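PDB 6GL2: endoglucanase, family GH5 from Zobellia galactanivorans, which probably hydrolyses beta-glucosidic bonds in glucans as a family 5 glycoside hydrolase, with mixed-linked glucan and other hemicelluloses as its likely substrates. Local coordinates for residues 259-262 against 263-267; 296-300 against 301-305. All coordinates share one frame; numbering follows the deposited sequence.

Interaction 1: residues 259-262 against 263-267; sequences IRDK and FIVED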
loop_
_atom_site.group_PDB
_atom_site.type_symbol
_atom_site.label_atom_id
_atom_site.label_comp_id
_atom_site.label_asym_id
_atom_site.label_seq_id
_atom_site.Cartn_x
_atom_site.Cartn_y
_atom_site.Cartn_z
ATOM N N ILE A 259 -16.555 -3.562 -1.852
ATOM C CA ILE A 259 -15.631 -2.437 -1.615
ATOM C C ILE A 259 -16.202 -1.156 -2.256
ATOM O O ILE A 259 -16.267 -0.086 -1.661
ATOM C CB ILE A 259 -14.260 -2.794 -2.212
ATOM C CG1 ILE A 259 -13.668 -4.014 -1.493
ATOM C CG2 ILE A 259 -13.350 -1.552 -2.309
ATOM C CD1 ILE A 259 -12.465 -4.584 -2.219
ATOM N N ARG A 260 -16.620 -1.254 -3.527
ATOM C CA ARG A 260 -17.240 -0.123 -4.211
ATOM C C ARG A 260 -18.480 0.404 -3.487
ATOM O O ARG A 260 -18.657 1.578 -3.213
ATOM C CB ARG A 260 -17.641 -0.474 -5.668
ATOM C CG ARG A 260 -18.513 0.546 -6.377
ATOM C CD ARG A 260 -19.277 -0.068 -7.554
ATOM N NE ARG A 260 -20.274 -1.127 -7.163
ATOM C CZ ARG A 260 -20.822 -1.985 -8.022
ATOM N NH1 ARG A 260 -20.459 -1.956 -9.317
ATOM N NH2 ARG A 260 -21.684 -2.899 -7.603
ATOM N N ASP A 261 -19.346 -0.557 -3.169
ATOM C CA ASP A 261 -20.633 -0.160 -2.527
ATOM C C ASP A 261 -20.472 0.579 -1.211
ATOM O O ASP A 261 -21.168 1.561 -0.904
ATOM C CB ASP A 261 -21.569 -1.354 -2.413
ATOM C CG ASP A 261 -22.048 -1.879 -3.775
ATOM O OD1 ASP A 261 -21.891 -1.207 -4.802
ATOM O OD2 ASP A 261 -22.595 -3.036 -3.758
ATOM N N LYS A 262 -19.499 0.123 -0.401
ATOM C CA LYS A 262 -19.263 0.716 0.924
ATOM C C LYS A 262 -18.545 2.046 0.737
ATOM O O LYS A 262 -18.978 3.068 1.182
ATOM C CB LYS A 262 -18.453 -0.190 1.848
ATOM C CG LYS A 262 -18.122 0.434 3.188
ATOM C CD LYS A 262 -19.450 0.548 3.953
ATOM C CE LYS A 262 -19.388 0.896 5.430
ATOM N NZ LYS A 262 -20.809 0.828 5.941
ATOM N N PHE A 263 -17.362 2.031 0.105
ATOM C CA PHE A 263 -16.513 3.221 0.092
ATOM C C PHE A 263 -16.892 4.250 -0.965
ATOM O O PHE A 263 -16.918 5.425 -0.664
ATOM C CB PHE A 263 -15.042 2.838 -0.024
ATOM C CG PHE A 263 -14.567 1.978 1.132
ATOM C CD1 PHE A 263 -14.585 2.500 2.393
ATOM C CD2 PHE A 263 -14.024 0.711 0.972
ATOM C CE1 PHE A 263 -14.116 1.736 3.447
ATOM C CE2 PHE A 263 -13.505 -0.031 2.053
ATOM C CZ PHE A 263 -13.590 0.499 3.285
ATOM N N ILE A 264 -16.999 3.803 -2.182
ATOM C CA ILE A 264 -17.232 4.693 -3.286
ATOM C C ILE A 264 -18.675 5.257 -3.301
ATOM O O ILE A 264 -18.863 6.478 -3.452
ATOM C CB ILE A 264 -16.927 4.026 -4.658
ATOM C CG1 ILE A 264 -15.421 3.572 -4.707
ATOM C CG2 ILE A 264 -17.328 4.991 -5.819
ATOM C CD1 ILE A 264 -14.980 2.748 -5.856
ATOM N N VAL A 265 -19.625 4.359 -3.162
ATOM C CA VAL A 265 -21.081 4.755 -3.221
ATOM C C VAL A 265 -21.481 5.274 -1.836
ATOM O O VAL A 265 -21.749 6.472 -1.682
ATOM C CB VAL A 265 -21.935 3.592 -3.722
ATOM C CG1 VAL A 265 -23.443 3.947 -3.627
ATOM C CG2 VAL A 265 -21.516 3.139 -5.092
ATOM N N GLU A 266 -21.506 4.454 -0.822
ATOM C CA GLU A 266 -22.011 4.934 0.455
ATOM C C GLU A 266 -21.176 6.071 1.076
ATOM O O GLU A 266 -21.716 7.043 1.599
ATOM C CB GLU A 266 -22.193 3.778 1.430
ATOM C CG GLU A 266 -22.623 4.164 2.845
ATOM C CD GLU A 266 -22.235 3.125 3.902
ATOM O OE1 GLU A 266 -22.658 1.934 3.718
ATOM O OE2 GLU A 266 -21.484 3.512 4.878
ATOM N N ASP A 267 -19.832 5.956 1.055
ATOM C CA ASP A 267 -18.959 6.871 1.815
ATOM C C ASP A 267 -18.420 8.035 0.961
ATOM O O ASP A 267 -17.772 8.950 1.508
ATOM C CB ASP A 267 -17.763 6.124 2.412
ATOM C CG ASP A 267 -18.098 5.065 3.546
ATOM O OD1 ASP A 267 -19.194 5.020 4.094
ATOM O OD2 ASP A 267 -17.177 4.287 3.916
#

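Interaction 2: residues 296-300 against 301-305; sequences RACAE and RGICP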
loop_
_atom_site.group_PDB
_atom_site.type_symbol
_atom_site.label_atom_id
_atom_site.label_comp_id
_atom_site.label_asym_id
_atom_site.label_seq_id
_atom_site.Cartn_x
_atom_site.Cartn_y
_atom_site.Cartn_z
ATOM N N ARG A 296 -8.914 -5.190 -14.834
ATOM C CA ARG A 296 -10.047 -4.641 -15.620
ATOM C C ARG A 296 -11.189 -4.300 -14.640
ATOM O O ARG A 296 -11.776 -3.256 -14.729
ATOM C CB ARG A 296 -10.484 -5.619 -16.716
ATOM C CG ARG A 296 -11.850 -5.360 -17.384
ATOM C CD ARG A 296 -12.246 -6.469 -18.395
ATOM N NE ARG A 296 -13.421 -6.047 -19.174
ATOM C CZ ARG A 296 -13.375 -5.489 -20.389
ATOM N NH1 ARG A 296 -12.257 -5.444 -21.073
ATOM N NH2 ARG A 296 -14.504 -5.086 -20.958
ATOM N N ALA A 297 -11.470 -5.205 -13.699
ATOM C CA ALA A 297 -12.587 -5.033 -12.766
ATOM C C ALA A 297 -12.366 -3.809 -11.865
ATOM O O ALA A 297 -13.223 -3.007 -11.574
ATOM C CB ALA A 297 -12.860 -6.265 -11.980
ATOM N N CYS A 298 -11.087 -3.624 -11.465
ATOM C CA CYS A 298 -10.741 -2.439 -10.708
ATOM C C CYS A 298 -10.869 -1.195 -11.562
ATOM O O CYS A 298 -11.457 -0.197 -11.113
ATOM C CB CYS A 298 -9.262 -2.548 -10.165
ATOM S SG CYS A 298 -9.098 -3.675 -8.772
ATOM N N ALA A 299 -10.318 -1.212 -12.774
ATOM C CA ALA A 299 -10.356 -0.043 -13.639
ATOM C C ALA A 299 -11.825 0.378 -13.934
ATOM O O ALA A 299 -12.124 1.567 -13.841
ATOM C CB ALA A 299 -9.615 -0.314 -14.924
ATOM N N GLU A 300 -12.714 -0.574 -14.137
ATOM C CA GLU A 300 -14.141 -0.277 -14.392
ATOM C C GLU A 300 -14.816 0.377 -13.220
ATOM O O GLU A 300 -15.779 1.128 -13.399
ATOM C CB GLU A 300 -14.865 -1.556 -14.813
ATOM C CG GLU A 300 -14.310 -1.970 -16.177
ATOM C CD GLU A 300 -15.002 -3.065 -16.919
ATOM O OE1 GLU A 300 -15.760 -3.842 -16.305
ATOM O OE2 GLU A 300 -14.704 -3.105 -18.148
ATOM N N ARG A 301 -14.356 0.143 -12.010
ATOM C CA ARG A 301 -14.842 0.700 -10.794
ATOM C C ARG A 301 -14.108 1.966 -10.337
ATOM O O ARG A 301 -14.511 2.549 -9.332
ATOM C CB ARG A 301 -14.862 -0.356 -9.721
ATOM C CG ARG A 301 -15.916 -1.434 -9.992
ATOM C CD ARG A 301 -15.659 -2.732 -9.245
ATOM N NE ARG A 301 -16.707 -3.697 -9.562
ATOM C CZ ARG A 301 -16.845 -4.251 -10.717
ATOM N NH1 ARG A 301 -15.944 -4.165 -11.676
ATOM N NH2 ARG A 301 -17.957 -4.997 -10.931
ATOM N N GLY A 302 -13.028 2.370 -11.012
ATOM C CA GLY A 302 -12.307 3.564 -10.617
ATOM C C GLY A 302 -11.348 3.317 -9.445
ATOM O O GLY A 302 -10.959 4.282 -8.795
ATOM N N ILE A 303 -11.098 2.075 -9.175
ATOM C CA ILE A 303 -10.165 1.638 -8.093
ATOM C C ILE A 303 -8.790 1.482 -8.735
ATOM O O ILE A 303 -8.639 0.854 -9.742
ATOM C CB ILE A 303 -10.577 0.298 -7.511
ATOM C CG1 ILE A 303 -11.993 0.381 -6.867
ATOM C CG2 ILE A 303 -9.530 -0.331 -6.531
ATOM C CD1 ILE A 303 -12.643 -0.926 -6.448
ATOM N N CYS A 304 -7.759 2.071 -8.092
ATOM C CA CYS A 304 -6.369 1.935 -8.609
ATOM C C CYS A 304 -5.765 0.601 -8.131
ATOM O O CYS A 304 -5.672 0.382 -6.910
ATOM C CB CYS A 304 -5.495 3.020 -8.007
ATOM S SG CYS A 304 -3.733 2.833 -8.310
ATOM N N PRO A 305 -5.436 -0.319 -9.036
ATOM C CA PRO A 305 -4.832 -1.588 -8.641
ATOM C C PRO A 305 -3.299 -1.472 -8.577
ATOM O O PRO A 305 -2.662 -1.084 -9.589
ATOM C CB PRO A 305 -5.241 -2.526 -9.847
ATOM C CG PRO A 305 -5.362 -1.578 -11.013
ATOM C CD PRO A 305 -5.600 -0.200 -10.493
HETATM O O HOH W 1 -15.911 -5.416 -14.272
#

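Interaction 1: residues 259-262 against 263-267
Lys262 and Glu266, one helical turn apart, run side by side and end in a salt bridge: NZ of Lys262 lies 3.0 Å from OE2 of Glu266, on that oxygen's syn lone pair, with a weaker bond to OE1. The lysine chain leaves with CG anti to the backbone N (chi1 176°) and bends at chi2, which carries NZ to the carboxylate; Asn211 is a further partner of the ammonium. One face of the Phe263 ring is met by CG of Lys262 in a CH-pi contact, 4.2 Å from the ring centroid. With an alanine in place of Lys262, the Glu266 carboxylate would probably lose its charged mate and the Phe263 ring the CG packed over its face. The backbone bonds record a change of winding near the C-terminal end of helix 246-266, an outer helix of the (beta/alpha)8 barrel. Phe263 N still bonds Ile259 O at 3.0 Å, but Val265 N reaches Arg260 O at 2.9 Å and Glu266 N reaches Asp261 O at 2.9 Å, the five-residue spacing of pi-type turns. Among apolar contacts, CG2 of Ile259 touches CD2 of Phe263 at 4.0 Å, on the side of the helix that packs on strand 271-276, while Tyr213 meets the phenylalanine edge-to-face.

Interaction 2: residues 296-300 against 301-305
Arg301 folds back along the last turn of helix 284-301 and delivers NH1 to the carbonyl oxygen of Ala297, 3.0 Å away. The bond is nearly straight at the hydrogen (164°), and the oxygen lies at the edge of the guanidinium, in its plane. With CG anti to the carbonyl carbon (chi1 -68°) and the chain extended from CG to NE, the aliphatic part passes close to that same oxygen, CD of Arg301 standing 3.4 Å from Ala297 O. Asp257 takes the NE side in a salt bridge; held at NH1 and at NE, the guanidinium has little freedom to rotate. The buried flank is compact: SG of Cys298 rests 4.0 Å from CG2 of Ile303, and CB of Cys298 lies 4.0 Å from CB of Pro305. On the exposed flank, by contrast, Glu300 and Arg301 keep their charged ends apart and share a water, which donates to OE1 of Glu300 at 2.6 Å and accepts from NH1 of Arg301. Backbone bonds close the end: Gly302 N to Ala299 O at 3.1 Å, and Ile303 N to Cys298 O at 3.0 Å. With Gly302 at positive phi, this is a Schellman motif, here turning helix 284-301 into barrel strand 304-307.

Read from the N terminus, the two contacts illustrate how successive helices of a (beta/alpha)8 barrel are finished before the chain returns to a strand. Interaction 1 comes first, near the close of helix 246-266, ahead of strand 271-276. Helix 284-301 follows, and interaction 2 ends it just before strand 304-307, completing a beta-alpha-beta unit. Each closes only a short local turn, and they stand in series, neither nested nor crossed. In space they nevertheless touch: CD1 of Ile264 lies 3.5 Å from the carbonyl oxygen of Arg301 and also packs on Ile303. Asp257 bridges both regions, pairing with Arg260 and Arg301, which probably offsets the closeness of these two like charges.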